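Local structure of alpha-hemoglobin-stabilizing protein (Homo sapiens, 1Z8U) at residues I11-L22 / E69-A78. The protein acts as a chaperone that binds free alpha-hemoglobin and keeps it from aggregating and precipitating during erythroid cell development. The protein carries 1 engineered substitution. Residues are numbered along the deposited sequence; the frame is centred on the assembly and turned at random.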
ATOM      1  N   ILE A  11       5.290  -6.670 -19.273  1.00 95.88           N
ATOM      2  CA  ILE A  11       3.903  -6.254 -19.109  1.00 95.90           C
ATOM      3  C   ILE A  11       3.048  -7.414 -18.591  1.00 94.00           C
ATOM      4  O   ILE A  11       2.063  -7.214 -17.877  1.00 92.46           O
ATOM      5  CB  ILE A  11       3.327  -5.758 -20.457  1.00 98.24           C
ATOM      6  CG1 ILE A  11       4.144  -4.561 -20.951  1.00100.70           C
ATOM      7  CG2 ILE A  11       1.859  -5.376 -20.302  1.00 99.03           C
ATOM      8  CD1 ILE A  11       3.682  -4.002 -22.288  1.00103.20           C
ATOM      9  N   SER A  12       3.435  -8.631 -18.951  1.00 92.36           N
ATOM     10  CA  SER A  12       2.700  -9.810 -18.520  1.00 90.96           C
ATOM     11  C   SER A  12       2.954 -10.077 -17.035  1.00 88.84           C
ATOM     12  O   SER A  12       2.048 -10.491 -16.308  1.00 88.75           O
ATOM     13  CB  SER A  12       3.121 -11.023 -19.356  1.00 92.11           C
ATOM     14  OG  SER A  12       2.164 -12.069 -19.262  1.00 94.11           O
ATOM     15  N   ALA A  13       4.189  -9.830 -16.600  1.00 85.83           N
ATOM     16  CA  ALA A  13       4.599 -10.023 -15.209  1.00 82.78           C
ATOM     17  C   ALA A  13       3.837  -9.102 -14.263  1.00 81.03           C
ATOM     18  O   ALA A  13       3.300  -9.547 -13.247  1.00 80.68           O
ATOM     19  CB  ALA A  13       6.097  -9.771 -15.068  1.00 81.72           C
ATOM     20  N   GLY A  14       3.799  -7.817 -14.605  1.00 79.15           N
ATOM     21  CA  GLY A  14       3.102  -6.849 -13.781  1.00 79.07           C
ATOM     22  C   GLY A  14       1.619  -7.123 -13.637  1.00 79.40           C
ATOM     23  O   GLY A  14       0.995  -6.728 -12.653  1.00 80.81           O
ATOM     24  N   LEU A  15       1.048  -7.802 -14.623  1.00 81.48           N
ATOM     25  CA  LEU A  15      -0.372  -8.124 -14.602  1.00 81.61           C
ATOM     26  C   LEU A  15      -0.631  -9.356 -13.741  1.00 80.99           C
ATOM     27  O   LEU A  15      -1.736  -9.553 -13.230  1.00 78.94           O
ATOM     28  CB  LEU A  15      -0.872  -8.350 -16.031  1.00 83.26           C
ATOM     29  CG  LEU A  15      -0.785  -7.109 -16.922  1.00 84.99           C
ATOM     30  CD1 LEU A  15      -1.058  -7.484 -18.366  1.00 85.85           C
ATOM     31  CD2 LEU A  15      -1.783  -6.066 -16.438  1.00 85.91           C
ATOM     32  N   LYS A  16       0.388 -10.190 -13.587  1.00 81.31           N
ATOM     33  CA  LYS A  16       0.241 -11.373 -12.762  1.00 85.30           C
ATOM     34  C   LYS A  16       0.406 -10.877 -11.335  1.00 83.28           C
ATOM     35  O   LYS A  16      -0.407 -11.176 -10.452  1.00 80.72           O
ATOM     36  CB  LYS A  16       1.322 -12.407 -13.095  1.00 93.11           C
ATOM     37  CG  LYS A  16       1.039 -13.786 -12.503  1.00103.70           C
ATOM     38  CD  LYS A  16       2.076 -14.820 -12.914  1.00112.12           C
ATOM     39  CE  LYS A  16       1.678 -16.208 -12.425  1.00117.96           C
ATOM     40  NZ  LYS A  16       1.492 -16.255 -10.943  1.00121.68           N
ATOM     41  N   GLU A  17       1.465 -10.100 -11.131  1.00 80.93           N
ATOM     42  CA  GLU A  17       1.765  -9.518  -9.830  1.00 81.10           C
ATOM     43  C   GLU A  17       0.578  -8.670  -9.371  1.00 76.80           C
ATOM     44  O   GLU A  17       0.235  -8.652  -8.193  1.00 76.14           O
ATOM     45  CB  GLU A  17       3.034  -8.658  -9.930  1.00 86.18           C
ATOM     46  CG  GLU A  17       4.279  -9.451 -10.369  1.00 96.73           C
ATOM     47  CD  GLU A  17       5.450  -8.573 -10.807  1.00100.50           C
ATOM     48  OE1 GLU A  17       6.517  -9.129 -11.157  1.00103.31           O
ATOM     49  OE2 GLU A  17       5.305  -7.334 -10.808  1.00103.99           O
ATOM     50  N   PHE A  18      -0.057  -7.984 -10.314  1.00 72.88           N
ATOM     51  CA  PHE A  18      -1.200  -7.140 -10.005  1.00 69.18           C
ATOM     52  C   PHE A  18      -2.412  -7.960  -9.571  1.00 70.00           C
ATOM     53  O   PHE A  18      -3.241  -7.500  -8.776  1.00 69.56           O
ATOM     54  CB  PHE A  18      -1.573  -6.287 -11.219  1.00 65.48           C
ATOM     55  CG  PHE A  18      -2.582  -5.220 -10.916  1.00 61.48           C
ATOM     56  CD1 PHE A  18      -2.249  -4.149 -10.088  1.00 61.39           C
ATOM     57  CD2 PHE A  18      -3.865  -5.292 -11.435  1.00 58.81           C
ATOM     58  CE1 PHE A  18      -3.179  -3.170  -9.784  1.00 60.48           C
ATOM     59  CE2 PHE A  18      -4.808  -4.318 -11.140  1.00 59.63           C
ATOM     60  CZ  PHE A  18      -4.464  -3.254 -10.311  1.00 63.20           C
ATOM     61  N   SER A  19      -2.519  -9.179 -10.091  1.00 70.99           N
ATOM     62  CA  SER A  19      -3.642 -10.041  -9.749  1.00 70.95           C
ATOM     63  C   SER A  19      -3.501 -10.642  -8.366  1.00 69.15           C
ATOM     64  O   SER A  19      -4.477 -10.735  -7.627  1.00 67.26           O
ATOM     65  CB  SER A  19      -3.800 -11.148 -10.785  1.00 72.26           C
ATOM     66  OG  SER A  19      -4.329 -10.621 -11.986  1.00 75.72           O
ATOM     67  N   VAL A  20      -2.293 -11.064  -8.009  1.00 68.93           N
ATOM     68  CA  VAL A  20      -2.107 -11.624  -6.680  1.00 70.20           C
ATOM     69  C   VAL A  20      -2.394 -10.498  -5.685  1.00 70.34           C
ATOM     70  O   VAL A  20      -2.932 -10.737  -4.601  1.00 70.23           O
ATOM     71  CB  VAL A  20      -0.679 -12.184  -6.470  1.00 69.56           C
ATOM     72  CG1 VAL A  20       0.362 -11.176  -6.879  1.00 71.15           C
ATOM     73  CG2 VAL A  20      -0.496 -12.547  -5.022  1.00 72.25           C
ATOM     74  N   LEU A  21      -2.058  -9.266  -6.074  1.00 67.22           N
ATOM     75  CA  LEU A  21      -2.310  -8.110  -5.222  1.00 65.25           C
ATOM     76  C   LEU A  21      -3.822  -7.985  -5.079  1.00 66.15           C
ATOM     77  O   LEU A  21      -4.358  -7.973  -3.968  1.00 67.64           O
ATOM     78  CB  LEU A  21      -1.762  -6.825  -5.861  1.00 59.17           C
ATOM     79  CG  LEU A  21      -1.383  -5.617  -4.986  1.00 54.23           C
ATOM     80  CD1 LEU A  21      -1.864  -4.333  -5.660  1.00 49.68           C
ATOM     81  CD2 LEU A  21      -1.974  -5.732  -3.592  1.00 52.44           C
ATOM     82  N   LEU A  22      -4.503  -7.896  -6.218  1.00 67.41           N
ATOM     83  CA  LEU A  22      -5.950  -7.761  -6.235  1.00 68.08           C
ATOM     84  C   LEU A  22      -6.646  -8.948  -5.578  1.00 71.91           C
ATOM     85  O   LEU A  22      -7.550  -8.766  -4.757  1.00 72.85           O
ATOM     86  CB  LEU A  22      -6.454  -7.621  -7.671  1.00 65.61           C
ATOM     87  CG  LEU A  22      -6.060  -6.413  -8.522  1.00 65.03           C
ATOM     88  CD1 LEU A  22      -6.658  -6.597  -9.918  1.00 62.50           C
ATOM     89  CD2 LEU A  22      -6.560  -5.109  -7.897  1.00 62.47           C
ATOM     90  N   GLU A  69       0.252   0.053 -22.919  1.00 95.17           N
ATOM     91  CA  GLU A  69      -0.452  -1.218 -23.034  1.00 95.52           C
ATOM     92  C   GLU A  69      -0.661  -1.772 -21.631  1.00 93.13           C
ATOM     93  O   GLU A  69      -1.720  -2.317 -21.316  1.00 91.32           O
ATOM     94  CB  GLU A  69       0.348  -2.226 -23.870  1.00100.36           C
ATOM     95  CG  GLU A  69      -0.487  -3.421 -24.341  1.00109.77           C
ATOM     96  CD  GLU A  69       0.349  -4.644 -24.688  1.00115.62           C
ATOM     97  OE1 GLU A  69       1.332  -4.503 -25.448  1.00119.72           O
ATOM     98  OE2 GLU A  69       0.019  -5.753 -24.205  1.00118.78           O
ATOM     99  N   LEU A  70       0.361  -1.632 -20.791  1.00 91.37           N
ATOM    100  CA  LEU A  70       0.287  -2.104 -19.414  1.00 88.94           C
ATOM    101  C   LEU A  70      -0.928  -1.481 -18.733  1.00 88.88           C
ATOM    102  O   LEU A  70      -1.846  -2.192 -18.312  1.00 86.40           O
ATOM    103  CB  LEU A  70       1.565  -1.729 -18.651  1.00 86.71           C
ATOM    104  CG  LEU A  70       1.565  -1.943 -17.131  1.00 84.24           C
ATOM    105  CD1 LEU A  70       1.404  -3.425 -16.792  1.00 82.17           C
ATOM    106  CD2 LEU A  70       2.857  -1.390 -16.558  1.00 83.22           C
ATOM    107  N   ARG A  71      -0.932  -0.153 -18.632  1.00 90.24           N
ATOM    108  CA  ARG A  71      -2.042   0.550 -18.007  1.00 93.74           C
ATOM    109  C   ARG A  71      -3.385   0.091 -18.577  1.00 96.61           C
ATOM    110  O   ARG A  71      -4.357  -0.047 -17.831  1.00 97.73           O
ATOM    111  CB  ARG A  71      -1.883   2.064 -18.171  1.00 92.76           C
ATOM    112  CG  ARG A  71      -3.119   2.847 -17.766  1.00 94.84           C
ATOM    113  CD  ARG A  71      -2.822   4.321 -17.576  1.00 98.18           C
ATOM    114  NE  ARG A  71      -2.428   4.614 -16.201  1.00102.84           N
ATOM    115  CZ  ARG A  71      -1.983   5.795 -15.779  1.00104.82           C
ATOM    116  NH1 ARG A  71      -1.869   6.807 -16.632  1.00106.01           N
ATOM    117  NH2 ARG A  71      -1.654   5.963 -14.503  1.00105.09           N
ATOM    118  N   GLN A  72      -3.441  -0.146 -19.890  1.00100.29           N
ATOM    119  CA  GLN A  72      -4.672  -0.611 -20.533  1.00102.72           C
ATOM    120  C   GLN A  72      -5.094  -1.938 -19.906  1.00 99.23           C
ATOM    121  O   GLN A  72      -6.278  -2.172 -19.659  1.00 98.87           O
ATOM    122  CB  GLN A  72      -4.472  -0.843 -22.037  1.00111.22           C
ATOM    123  CG  GLN A  72      -5.614  -0.431 -22.950  1.00124.80           C
ATOM    124  CD  GLN A  72      -6.715  -1.491 -22.999  1.00132.39           C
ATOM    125  OE1 GLN A  72      -7.887  -1.193 -22.758  1.00137.71           O
ATOM    126  NE2 GLN A  72      -6.340  -2.732 -23.304  1.00138.08           N
ATOM    127  N   GLU A  73      -4.111  -2.800 -19.660  1.00 94.58           N
ATOM    128  CA  GLU A  73      -4.353  -4.115 -19.078  1.00 90.69           C
ATOM    129  C   GLU A  73      -4.622  -4.073 -17.578  1.00 85.87           C
ATOM    130  O   GLU A  73      -5.491  -4.794 -17.083  1.00 84.34           O
ATOM    131  CB  GLU A  73      -3.170  -5.040 -19.366  1.00 95.14           C
ATOM    132  CG  GLU A  73      -2.971  -5.346 -20.846  1.00102.95           C
ATOM    133  CD  GLU A  73      -4.147  -6.091 -21.463  1.00106.75           C
ATOM    134  OE1 GLU A  73      -4.117  -6.329 -22.689  1.00110.83           O
ATOM    135  OE2 GLU A  73      -5.097  -6.442 -20.730  1.00109.71           O
ATOM    136  N   LEU A  74      -3.879  -3.239 -16.858  1.00 78.60           N
ATOM    137  CA  LEU A  74      -4.067  -3.119 -15.418  1.00 73.79           C
ATOM    138  C   LEU A  74      -5.518  -2.752 -15.129  1.00 74.20           C
ATOM    139  O   LEU A  74      -6.113  -3.228 -14.162  1.00 72.84           O
ATOM    140  CB  LEU A  74      -3.125  -2.057 -14.852  1.00 66.98           C
ATOM    141  CG  LEU A  74      -1.647  -2.449 -14.899  1.00 63.82           C
ATOM    142  CD1 LEU A  74      -0.780  -1.247 -14.594  1.00 63.37           C
ATOM    143  CD2 LEU A  74      -1.387  -3.568 -13.914  1.00 62.00           C
ATOM    144  N   ASN A  75      -6.082  -1.912 -15.990  1.00 75.93           N
ATOM    145  CA  ASN A  75      -7.465  -1.476 -15.856  1.00 79.26           C
ATOM    146  C   ASN A  75      -8.420  -2.638 -16.081  1.00 81.01           C
ATOM    147  O   ASN A  75      -9.428  -2.767 -15.392  1.00 80.46           O
ATOM    148  CB  ASN A  75      -7.767  -0.376 -16.870  1.00 79.49           C
ATOM    149  CG  ASN A  75      -6.881   0.837 -16.696  1.00 80.75           C
ATOM    150  OD1 ASN A  75      -6.955   1.791 -17.470  1.00 81.76           O
ATOM    151  ND2 ASN A  75      -6.035   0.810 -15.675  1.00 82.72           N
ATOM    152  N   THR A  76      -8.094  -3.486 -17.050  1.00 85.68           N
ATOM    153  CA  THR A  76      -8.929  -4.636 -17.376  1.00 91.60           C
ATOM    154  C   THR A  76      -9.072  -5.594 -16.190  1.00 91.38           C
ATOM    155  O   THR A  76     -10.081  -6.294 -16.069  1.00 92.81           O
ATOM    156  CB  THR A  76      -8.362  -5.402 -18.592  1.00 93.08           C
ATOM    157  OG1 THR A  76      -8.162  -4.484 -19.675  1.00 95.09           O
ATOM    158  CG2 THR A  76      -9.333  -6.489 -19.040  1.00 95.20           C
ATOM    159  N   LEU A  77      -8.065  -5.630 -15.322  1.00 89.11           N
ATOM    160  CA  LEU A  77      -8.117  -6.486 -14.144  1.00 86.72           C
ATOM    161  C   LEU A  77      -8.797  -5.726 -13.013  1.00 85.27           C
ATOM    162  O   LEU A  77      -9.613  -6.279 -12.278  1.00 85.64           O
ATOM    163  CB  LEU A  77      -6.707  -6.893 -13.705  1.00 87.07           C
ATOM    164  CG  LEU A  77      -5.992  -8.007 -14.475  1.00 86.72           C
ATOM    165  CD1 LEU A  77      -5.876  -7.638 -15.942  1.00 90.52           C
ATOM    166  CD2 LEU A  77      -4.618  -8.234 -13.874  1.00 85.73           C
ATOM    167  N   ALA A  78      -8.456  -4.446 -12.896  1.00 83.91           N
ATOM    168  CA  ALA A  78      -9.002  -3.579 -11.860  1.00 82.93           C
ATOM    169  C   ALA A  78     -10.509  -3.381 -11.964  1.00 82.83           C
ATOM    170  O   ALA A  78     -11.193  -3.258 -10.949  1.00 80.72           O
ATOM    171  CB  ALA A  78      -8.298  -2.226 -11.902  1.00 81.18           C
TER
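Leu-15 and Leu-77 exchange knobs-into-holes packing where the first and last helices of a three-helix bundle, 5-23 and 60-86, run side by side near the centre of the chain. The short segments are nearly parallel, their axes 9.8 Å apart and crossing at -25°, and no hydrogen bond joins them. Leu-15 drops among Leu-70, Glu-73, Leu-74 and Leu-77, its CD1 lying 3.4 Å from CB of Glu-73. In return Leu-77 enters between Leu-15, Phe-18, Ser-19 and Leu-22, the reciprocal exchange that such packing exemplifies. Beside this knob, Ser-19 OG turns back on its own helix and donates a hydrogen bond to Leu-15 O (3.1 Å), which satisfies the hydroxyl locally. Phe-18, with CG anti to the backbone N (chi1 -170°), swings its ring toward the other helix; Leu-74 CD2 makes a CH-pi contact over one face, 4.0 Å from the ring centroid, while Leu-22 CG, one turn further along Phe-18's own helix, lies over the opposite face toward its rim and Leu-77 CB meets the edge. Replacing Phe-18 by alanine would probably open a gap between Leu-74 and Leu-22, depriving both of their aromatic partner. Helix 34-52 closes the bundle, placing Tyr-48 edge-to-face with Phe-18 and Met-45 against Ala-78.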